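Local coordinates for protein F01G10.3, confirmed by transcript evidence (Caenorhabditis elegans, PDB 3K6J) that probably oxidises (3S)-3-hydroxyacyl-CoA with NAD+ as the dehydrogenase part of a multifunctional enzyme, and binds a zinc ion, at residues Ala58-Gly63 with Asp132-Ser137; Met65-Ala70 with Gln92-Met97; Thr80-Arg85 with Ala117-Thr122. All blocks are in the same frame, centred on the assembly; numbering follows the deposited sequence.

Contact 1 (Ala58-Gly63 with Asp132-Ser137); sequences AIIGGG and DLIVES
A chi1 of -53° sets Ile-134 CG2 opposite the backbone N and turns it toward Ile-60, whose CG1, turned the same way (chi1 -51°), carries CD1 to meet it. The two branched chains pass each other at a slant, and Ile-60 CD1 lies 3.4 Å from Ile-134 CG2, closer than two methyls normally sit. This is the centre of a Rossmann fold: strand 56-60 runs parallel to strand 133-136, and Gly-61 and Gly-63, with Gly-66 of the following helix, are consistent with the GxGxxG pattern of dinucleotide-binding domains. Four backbone hydrogen bonds zip the strands together, three of them from Ala-58 N to Leu-133 O, Val-135 N to Ala-58 O and Ile-60 N to Val-135 O. The fourth, Ser-137 N to Ile-60 O at 2.8 Å, carries the pairing past the strand end to the start of the turn. On the face of Ile-60 and Ile-134, Ala-58 CB rests 4.0 Å from Ile-134 CG2, and helix 142-153 covers Ile-60 through Leu-148 and Leu-152. The other face belongs to Ile-59 and Val-135, which lie side by side, Ile-59 CD1 3.9 Å from Val-135 CG2, with Met-69 of helix 64-75 against Ile-59. At Gly-61, the backbone angles (phi 112°) would jam a beta carbon against the preceding carbonyl O, which calls for glycine; such a carbon would also meet Ser-137 O. One water closes the far end, accepting from Gly-63 N at 3.2 Å and donating to Ser-137 O at 3.1 Å.

Contact 2 (Met65-Ala70 with Gln92-Met97); sequences MGKAMA and QELEVM
Lys-67 spans the gap between two helices of the Rossmann domain, its ammonium reaching Glu-93 while its aliphatic chain lies against Leu-94 and Met-97. Helices 64-75 and 87-103 flank the sheet of the NAD-binding domain, the former following directly on the glycine-rich turn; the two segments cross at -69° with their axes 11.0 Å apart, so long side chains must fill the space between them. The tightly packed part is the lysine stem. Lys-67 CB meets Met-97 SD at 3.8 Å, and Lys-67 CE lies 4.0 Å from Met-97 CE, the thioether reaching inward because Met-97 CG is anti to the backbone N (chi1 178°). Farther out, Lys-67 CD packs 4.1 Å from Leu-94 CD1; Leu-94 itself continues onto Leu-119 and Ile-121 of the sheet. Looser is the side of Glu-93, which is partly exposed and touches Lys-67 alone across this contact. Bends at chi3 and chi4 swing NZ round to Glu-93, whose extended chain crosses that of the lysine at about a right angle. The ammonium also donates to Gly-62 O, so the helix pairing is tied to the turn. Were Lys-67 an alanine, the Glu-93 carboxylate would probably lose its positive mate, Gly-62 O would lose this donor, and Met-97 and Leu-94 would face a gap. In the salt bridge itself, Lys-67 NZ approaches Glu-93 OE2 nearly along the C-O bond, at 2.8 Å.

Contact 3 (Thr80-Arg85 with Ala117-Thr122); sequences TFLVVR and ANLKIT
Five backbone hydrogen bonds join Thr-80 through Val-84 to Asn-118 through Thr-122 in parallel register. Thr-80 N bonds to Asn-118 O at one end; at the other, Val-84 N to Thr-122 O, at 2.8 Å, extends the pairing beyond the end of strand 79-83. CA-H...O contacts reinforce them at the same carbonyls, such as Val-83 CA to Thr-122 O at 3.2 Å. Among the apolar contacts, Leu-119 CD1 packs 3.8 Å from Leu-82 CB, and Val-84 CG2 lies 3.9 Å from Ile-121 CG2, having taken the crowded position between the backbone N and carbonyl carbon. On the other side of the sheet, the Phe-81 ring and the Lys-120 chain run alongside each other, Phe-81 CD1 being 3.9 Å from Lys-120 CB. Polar ends find partners nearby: Lys-120 NZ forms a salt bridge with Glu-79, and Thr-122 OG1 bonds to Asp-124 N. Strand 119-122 is the outermost strand on this side of the Rossmann sheet, with strand 79-83 between it and strand 56-60; helices 64-75 and 87-103 cover the Leu-82 and Leu-119 face, while Leu-128 and Cys-131 touch Phe-81 from the other.

From the N-terminal side, strand 56-60 leads through the glycine turn into helix 64-75, then strand 79-83, helices 87-103 and 109-116 and strand 119-122, before strand 133-136 returns beside the first strand. Contact 1 closes this widest excursion, and contacts 2 and 3 both fall within it. Contact 2 closes the loop through strand 79-83, and contact 3 the longer one through helices 87-103 and 109-116, pairing strands 79-83 and 119-122. Those two cross, their segments alternating along the chain. Strands 56-60 and 79-83 are neighbours, so contacts 1 and 3 form one continuous sheet, joined by Gly-61 N to Val-83 O. Contact 2 lies over it, with Ala-70 against Leu-82 and Leu-94 against Leu-119.

Contact 1 (Ala58-Gly63 with Asp132-Ser137)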
loop_
_atom_site.group_PDB
_atom_site.type_symbol
_atom_site.label_atom_id
_atom_site.label_comp_id
_atom_site.label_asym_id
_atom_site.label_seq_id
_atom_site.Cartn_x
_atom_site.Cartn_y
_atom_site.Cartn_z
ATOM N N ALA A 58 -19.465 2.924 -10.535
ATOM C CA ALA A 58 -19.426 4.352 -10.366
ATOM C C ALA A 58 -18.494 4.690 -9.227
ATOM O O ALA A 58 -18.460 4.006 -8.217
ATOM C CB ALA A 58 -20.847 4.972 -10.133
ATOM N N ILE A 59 -17.699 5.718 -9.440
ATOM C CA ILE A 59 -16.761 6.206 -8.459
ATOM C C ILE A 59 -17.192 7.655 -8.202
ATOM O O ILE A 59 -17.226 8.479 -9.138
ATOM C CB ILE A 59 -15.312 6.199 -8.991
ATOM C CG1 ILE A 59 -14.843 4.779 -9.432
ATOM C CG2 ILE A 59 -14.379 6.866 -7.971
ATOM C CD1 ILE A 59 -14.617 3.768 -8.288
ATOM N N ILE A 60 -17.534 7.963 -6.953
ATOM C CA ILE A 60 -18.017 9.299 -6.646
ATOM C C ILE A 60 -16.898 10.108 -6.037
ATOM O O ILE A 60 -16.311 9.710 -5.009
ATOM C CB ILE A 60 -19.267 9.255 -5.736
ATOM C CG1 ILE A 60 -20.311 8.308 -6.331
ATOM C CG2 ILE A 60 -19.886 10.653 -5.572
ATOM C CD1 ILE A 60 -21.448 7.977 -5.358
ATOM N N GLY A 61 -16.568 11.221 -6.692
ATOM C CA GLY A 61 -15.479 12.088 -6.238
ATOM C C GLY A 61 -14.293 12.066 -7.188
ATOM O O GLY A 61 -13.781 10.983 -7.525
ATOM N N GLY A 62 -13.832 13.256 -7.601
ATOM C CA GLY A 62 -12.727 13.379 -8.563
ATOM C C GLY A 62 -11.356 13.768 -8.013
ATOM O O GLY A 62 -10.503 14.316 -8.739
ATOM N N GLY A 63 -11.139 13.511 -6.729
ATOM C CA GLY A 63 -9.798 13.559 -6.138
ATOM C C GLY A 63 -8.857 12.471 -6.666
ATOM O O GLY A 63 -9.198 11.693 -7.556
ATOM N N ASP A 132 -23.616 -1.616 -10.766
ATOM C CA ASP A 132 -23.500 -2.780 -9.870
ATOM C C ASP A 132 -22.672 -2.505 -8.628
ATOM O O ASP A 132 -22.864 -3.136 -7.584
ATOM C CB ASP A 132 -22.910 -3.971 -10.624
ATOM C CG ASP A 132 -23.762 -4.390 -11.814
ATOM O OD1 ASP A 132 -24.977 -4.552 -11.614
ATOM O OD2 ASP A 132 -23.220 -4.567 -12.931
ATOM N N LEU A 133 -21.740 -1.565 -8.744
ATOM C CA LEU A 133 -20.848 -1.208 -7.647
ATOM C C LEU A 133 -20.581 0.296 -7.685
ATOM O O LEU A 133 -20.203 0.854 -8.717
ATOM C CB LEU A 133 -19.523 -1.989 -7.725
ATOM C CG LEU A 133 -18.410 -1.611 -6.723
ATOM C CD1 LEU A 133 -18.814 -1.831 -5.297
ATOM C CD2 LEU A 133 -17.082 -2.315 -7.020
ATOM N N ILE A 134 -20.778 0.946 -6.551
ATOM C CA ILE A 134 -20.516 2.367 -6.445
ATOM C C ILE A 134 -19.608 2.570 -5.273
ATOM O O ILE A 134 -19.909 2.098 -4.187
ATOM C CB ILE A 134 -21.829 3.183 -6.273
ATOM C CG1 ILE A 134 -22.820 2.838 -7.388
ATOM C CG2 ILE A 134 -21.531 4.690 -6.227
ATOM C CD1 ILE A 134 -24.081 3.717 -7.426
ATOM N N VAL A 135 -18.472 3.230 -5.504
ATOM C CA VAL A 135 -17.520 3.535 -4.448
ATOM C C VAL A 135 -17.435 5.055 -4.281
ATOM O O VAL A 135 -17.151 5.790 -5.230
ATOM C CB VAL A 135 -16.081 2.986 -4.722
ATOM C CG1 VAL A 135 -15.271 2.939 -3.428
ATOM C CG2 VAL A 135 -16.099 1.612 -5.400
ATOM N N GLU A 136 -17.699 5.504 -3.060
ATOM C CA GLU A 136 -17.594 6.899 -2.664
ATOM C C GLU A 136 -16.142 7.201 -2.234
ATOM O O GLU A 136 -15.548 6.495 -1.427
ATOM C CB GLU A 136 -18.599 7.121 -1.519
ATOM C CG GLU A 136 -18.461 8.352 -0.698
ATOM C CD GLU A 136 -17.350 8.290 0.281
ATOM O OE1 GLU A 136 -17.156 7.268 0.985
ATOM O OE2 GLU A 136 -16.638 9.283 0.335
ATOM N N SER A 137 -15.591 8.266 -2.782
ATOM C CA SER A 137 -14.287 8.764 -2.406
ATOM C C SER A 137 -14.341 10.295 -2.224
ATOM O O SER A 137 -13.461 11.027 -2.723
ATOM C CB SER A 137 -13.303 8.454 -3.536
ATOM O OG SER A 137 -11.984 8.633 -3.057
HETATM O O HOH W 1 -12.580 13.754 -3.873
#

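Contact 2 (Met65-Ala70 with Gln92-Met97)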
loop_
_atom_site.group_PDB
_atom_site.type_symbol
_atom_site.label_atom_id
_atom_site.label_comp_id
_atom_site.label_asym_id
_atom_site.label_seq_id
_atom_site.Cartn_x
_atom_site.Cartn_y
_atom_site.Cartn_z
ATOM N N MET A 65 -7.520 9.569 -5.433
ATOM C CA MET A 65 -8.045 8.213 -5.315
ATOM C C MET A 65 -9.247 7.923 -6.137
ATOM O O MET A 65 -9.377 6.884 -6.650
ATOM C CB MET A 65 -8.309 7.815 -3.874
ATOM C CG MET A 65 -7.092 7.416 -3.124
ATOM S SD MET A 65 -6.246 6.008 -3.782
ATOM C CE MET A 65 -4.708 6.695 -3.881
ATOM N N GLY A 66 -10.152 8.857 -6.202
ATOM C CA GLY A 66 -11.300 8.724 -7.088
ATOM C C GLY A 66 -10.851 8.483 -8.528
ATOM O O GLY A 66 -11.314 7.534 -9.192
ATOM N N LYS A 67 -9.953 9.349 -9.014
ATOM C CA LYS A 67 -9.430 9.230 -10.375
ATOM C C LYS A 67 -8.662 7.892 -10.511
ATOM O O LYS A 67 -8.839 7.165 -11.472
ATOM C CB LYS A 67 -8.522 10.419 -10.709
ATOM C CG LYS A 67 -9.264 11.737 -10.990
ATOM C CD LYS A 67 -8.369 12.771 -11.681
ATOM C CE LYS A 67 -7.299 13.339 -10.700
ATOM N NZ LYS A 67 -7.851 14.300 -9.679
ATOM N N ALA A 68 -7.840 7.551 -9.521
ATOM C CA ALA A 68 -7.044 6.328 -9.620
ATOM C C ALA A 68 -7.932 5.074 -9.668
ATOM O O ALA A 68 -7.694 4.187 -10.475
ATOM C CB ALA A 68 -5.995 6.259 -8.514
ATOM N N MET A 69 -8.979 5.021 -8.848
ATOM C CA MET A 69 -9.898 3.896 -8.905
ATOM C C MET A 69 -10.640 3.822 -10.224
ATOM O O MET A 69 -10.793 2.745 -10.782
ATOM C CB MET A 69 -10.898 3.884 -7.738
ATOM C CG MET A 69 -10.279 3.607 -6.370
ATOM S SD MET A 69 -11.556 3.425 -5.097
ATOM C CE MET A 69 -12.094 5.135 -4.879
ATOM N N ALA A 70 -11.111 4.951 -10.723
ATOM C CA ALA A 70 -11.841 4.941 -11.992
ATOM C C ALA A 70 -10.996 4.478 -13.171
ATOM O O ALA A 70 -11.501 3.837 -14.083
ATOM C CB ALA A 70 -12.485 6.328 -12.284
ATOM N N GLN A 92 -9.391 17.842 -17.026
ATOM C CA GLN A 92 -8.089 18.505 -16.947
ATOM C C GLN A 92 -7.155 17.782 -15.975
ATOM O O GLN A 92 -6.009 17.493 -16.308
ATOM C CB GLN A 92 -8.244 20.010 -16.614
ATOM C CG GLN A 92 -8.856 20.810 -17.824
ATOM C CD GLN A 92 -9.394 22.239 -17.521
ATOM O OE1 GLN A 92 -9.912 22.916 -18.428
ATOM N NE2 GLN A 92 -9.276 22.691 -16.269
ATOM N N GLU A 93 -7.644 17.487 -14.778
ATOM C CA GLU A 93 -6.840 16.805 -13.782
ATOM C C GLU A 93 -6.425 15.399 -14.247
ATOM O O GLU A 93 -5.299 14.946 -14.005
ATOM C CB GLU A 93 -7.572 16.775 -12.449
ATOM C CG GLU A 93 -7.631 18.172 -11.836
ATOM C CD GLU A 93 -8.021 18.175 -10.393
ATOM O OE1 GLU A 93 -8.318 19.259 -9.868
ATOM O OE2 GLU A 93 -8.030 17.103 -9.775
ATOM N N LEU A 94 -7.334 14.740 -14.947
ATOM C CA LEU A 94 -7.078 13.417 -15.468
ATOM C C LEU A 94 -5.960 13.445 -16.518
ATOM O O LEU A 94 -5.156 12.515 -16.588
ATOM C CB LEU A 94 -8.366 12.854 -16.052
ATOM C CG LEU A 94 -8.378 11.371 -16.367
ATOM C CD1 LEU A 94 -8.371 10.489 -15.080
ATOM C CD2 LEU A 94 -9.618 11.126 -17.208
ATOM N N GLU A 95 -5.902 14.518 -17.311
ATOM C CA GLU A 95 -4.842 14.663 -18.310
ATOM C C GLU A 95 -3.493 14.801 -17.629
ATOM O O GLU A 95 -2.536 14.207 -18.099
ATOM C CB GLU A 95 -5.075 15.842 -19.289
ATOM C CG GLU A 95 -6.199 15.628 -20.329
ATOM C CD GLU A 95 -6.067 14.323 -21.107
ATOM O OE1 GLU A 95 -4.975 14.073 -21.681
ATOM O OE2 GLU A 95 -7.058 13.545 -21.163
ATOM N N VAL A 96 -3.421 15.574 -16.541
ATOM C CA VAL A 96 -2.164 15.727 -15.809
ATOM C C VAL A 96 -1.760 14.347 -15.260
ATOM O O VAL A 96 -0.595 13.960 -15.305
ATOM C CB VAL A 96 -2.264 16.756 -14.629
ATOM C CG1 VAL A 96 -1.094 16.620 -13.676
ATOM C CG2 VAL A 96 -2.343 18.199 -15.121
ATOM N N MET A 97 -2.738 13.602 -14.751
ATOM C CA MET A 97 -2.481 12.282 -14.199
ATOM C C MET A 97 -1.965 11.302 -15.263
ATOM O O MET A 97 -1.004 10.590 -15.016
ATOM C CB MET A 97 -3.725 11.731 -13.524
ATOM C CG MET A 97 -3.546 10.322 -12.967
ATOM S SD MET A 97 -4.941 9.860 -11.925
ATOM C CE MET A 97 -4.432 10.625 -10.361
#

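Contact 3 (Thr80-Arg85 with Ala117-Thr122)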
loop_
_atom_site.group_PDB
_atom_site.type_symbol
_atom_site.label_atom_id
_atom_site.label_comp_id
_atom_site.label_asym_id
_atom_site.label_seq_id
_atom_site.Cartn_x
_atom_site.Cartn_y
_atom_site.Cartn_z
ATOM N N THR A 80 -17.360 2.675 -16.486
ATOM C CA THR A 80 -17.103 3.374 -15.232
ATOM C C THR A 80 -17.551 4.832 -15.302
ATOM O O THR A 80 -17.045 5.614 -16.112
ATOM C CB THR A 80 -15.566 3.307 -14.865
ATOM O OG1 THR A 80 -15.129 1.943 -14.881
ATOM C CG2 THR A 80 -15.280 3.914 -13.489
ATOM N N PHE A 81 -18.481 5.209 -14.434
ATOM C CA PHE A 81 -18.831 6.604 -14.286
ATOM C C PHE A 81 -17.967 7.220 -13.214
ATOM O O PHE A 81 -17.809 6.666 -12.131
ATOM C CB PHE A 81 -20.317 6.759 -13.935
ATOM C CG PHE A 81 -21.236 6.179 -14.963
ATOM C CD1 PHE A 81 -21.678 6.957 -16.036
ATOM C CD2 PHE A 81 -21.642 4.833 -14.880
ATOM C CE1 PHE A 81 -22.520 6.408 -17.004
ATOM C CE2 PHE A 81 -22.491 4.289 -15.830
ATOM C CZ PHE A 81 -22.924 5.073 -16.904
ATOM N N LEU A 82 -17.390 8.365 -13.524
ATOM C CA LEU A 82 -16.673 9.119 -12.526
ATOM C C LEU A 82 -17.514 10.370 -12.240
ATOM O O LEU A 82 -17.621 11.276 -13.060
ATOM C CB LEU A 82 -15.254 9.417 -13.017
ATOM C CG LEU A 82 -14.319 10.208 -12.097
ATOM C CD1 LEU A 82 -14.196 9.577 -10.717
ATOM C CD2 LEU A 82 -12.965 10.351 -12.798
ATOM N N VAL A 83 -18.145 10.373 -11.072
ATOM C CA VAL A 83 -19.143 11.385 -10.709
ATOM C C VAL A 83 -18.490 12.462 -9.874
ATOM O O VAL A 83 -18.057 12.214 -8.751
ATOM C CB VAL A 83 -20.327 10.741 -9.956
ATOM C CG1 VAL A 83 -21.403 11.788 -9.600
ATOM C CG2 VAL A 83 -20.904 9.550 -10.771
ATOM N N VAL A 84 -18.403 13.660 -10.443
ATOM C CA VAL A 84 -17.608 14.736 -9.864
ATOM C C VAL A 84 -18.397 16.068 -9.817
ATOM O O VAL A 84 -19.377 16.220 -10.508
ATOM C CB VAL A 84 -16.331 14.938 -10.704
ATOM C CG1 VAL A 84 -15.511 13.631 -10.777
ATOM C CG2 VAL A 84 -16.685 15.427 -12.127
ATOM N N ARG A 85 -17.955 17.027 -9.006
ATOM C CA ARG A 85 -18.584 18.361 -8.987
ATOM C C ARG A 85 -18.284 19.170 -10.253
ATOM O O ARG A 85 -19.156 19.852 -10.790
ATOM C CB ARG A 85 -18.168 19.172 -7.763
ATOM C CG ARG A 85 -18.287 18.445 -6.435
ATOM C CD ARG A 85 -16.916 18.234 -5.895
ATOM N NE ARG A 85 -16.542 19.270 -4.951
ATOM C CZ ARG A 85 -15.379 19.304 -4.315
ATOM N NH1 ARG A 85 -14.475 18.357 -4.529
ATOM N NH2 ARG A 85 -15.117 20.280 -3.449
ATOM N N ALA A 117 -12.417 4.829 -23.581
ATOM C CA ALA A 117 -13.554 4.198 -24.230
ATOM C C ALA A 117 -14.550 3.633 -23.199
ATOM O O ALA A 117 -15.661 3.208 -23.564
ATOM C CB ALA A 117 -13.068 3.090 -25.141
ATOM N N ASN A 118 -14.127 3.601 -21.931
ATOM C CA ASN A 118 -14.901 3.001 -20.852
ATOM C C ASN A 118 -15.269 3.983 -19.749
ATOM O O ASN A 118 -16.178 3.729 -18.974
ATOM C CB ASN A 118 -14.133 1.829 -20.245
ATOM C CG ASN A 118 -14.074 0.650 -21.162
ATOM O OD1 ASN A 118 -13.045 0.389 -21.789
ATOM N ND2 ASN A 118 -15.177 -0.074 -21.259
ATOM N N LEU A 119 -14.561 5.104 -19.703
ATOM C CA LEU A 119 -14.728 6.091 -18.658
ATOM C C LEU A 119 -15.637 7.226 -19.109
ATOM O O LEU A 119 -15.419 7.820 -20.177
ATOM C CB LEU A 119 -13.355 6.633 -18.238
ATOM C CG LEU A 119 -13.310 7.762 -17.206
ATOM C CD1 LEU A 119 -13.998 7.337 -15.919
ATOM C CD2 LEU A 119 -11.862 8.166 -16.937
ATOM N N LYS A 120 -16.649 7.513 -18.287
ATOM C CA LYS A 120 -17.598 8.606 -18.536
ATOM C C LYS A 120 -17.574 9.575 -17.369
ATOM O O LYS A 120 -17.948 9.219 -16.237
ATOM C CB LYS A 120 -19.032 8.086 -18.679
ATOM C CG LYS A 120 -19.232 6.786 -19.473
ATOM C CD LYS A 120 -19.375 7.003 -20.978
ATOM C CE LYS A 120 -20.485 6.117 -21.590
ATOM N NZ LYS A 120 -20.513 4.679 -21.119
ATOM N N ILE A 121 -17.120 10.794 -17.622
ATOM C CA ILE A 121 -17.088 11.794 -16.574
ATOM C C ILE A 121 -18.444 12.488 -16.562
ATOM O O ILE A 121 -19.003 12.727 -17.618
ATOM C CB ILE A 121 -15.899 12.763 -16.728
ATOM C CG1 ILE A 121 -14.577 11.969 -16.652
ATOM C CG2 ILE A 121 -15.963 13.851 -15.646
ATOM C CD1 ILE A 121 -13.308 12.797 -16.837
ATOM N N THR A 122 -18.991 12.736 -15.371
ATOM C CA THR A 122 -20.304 13.367 -15.224
ATOM C C THR A 122 -20.554 13.923 -13.825
ATOM O O THR A 122 -19.820 13.641 -12.886
ATOM C CB THR A 122 -21.472 12.428 -15.635
ATOM O OG1 THR A 122 -22.705 13.147 -15.521
ATOM C CG2 THR A 122 -21.549 11.175 -14.732
#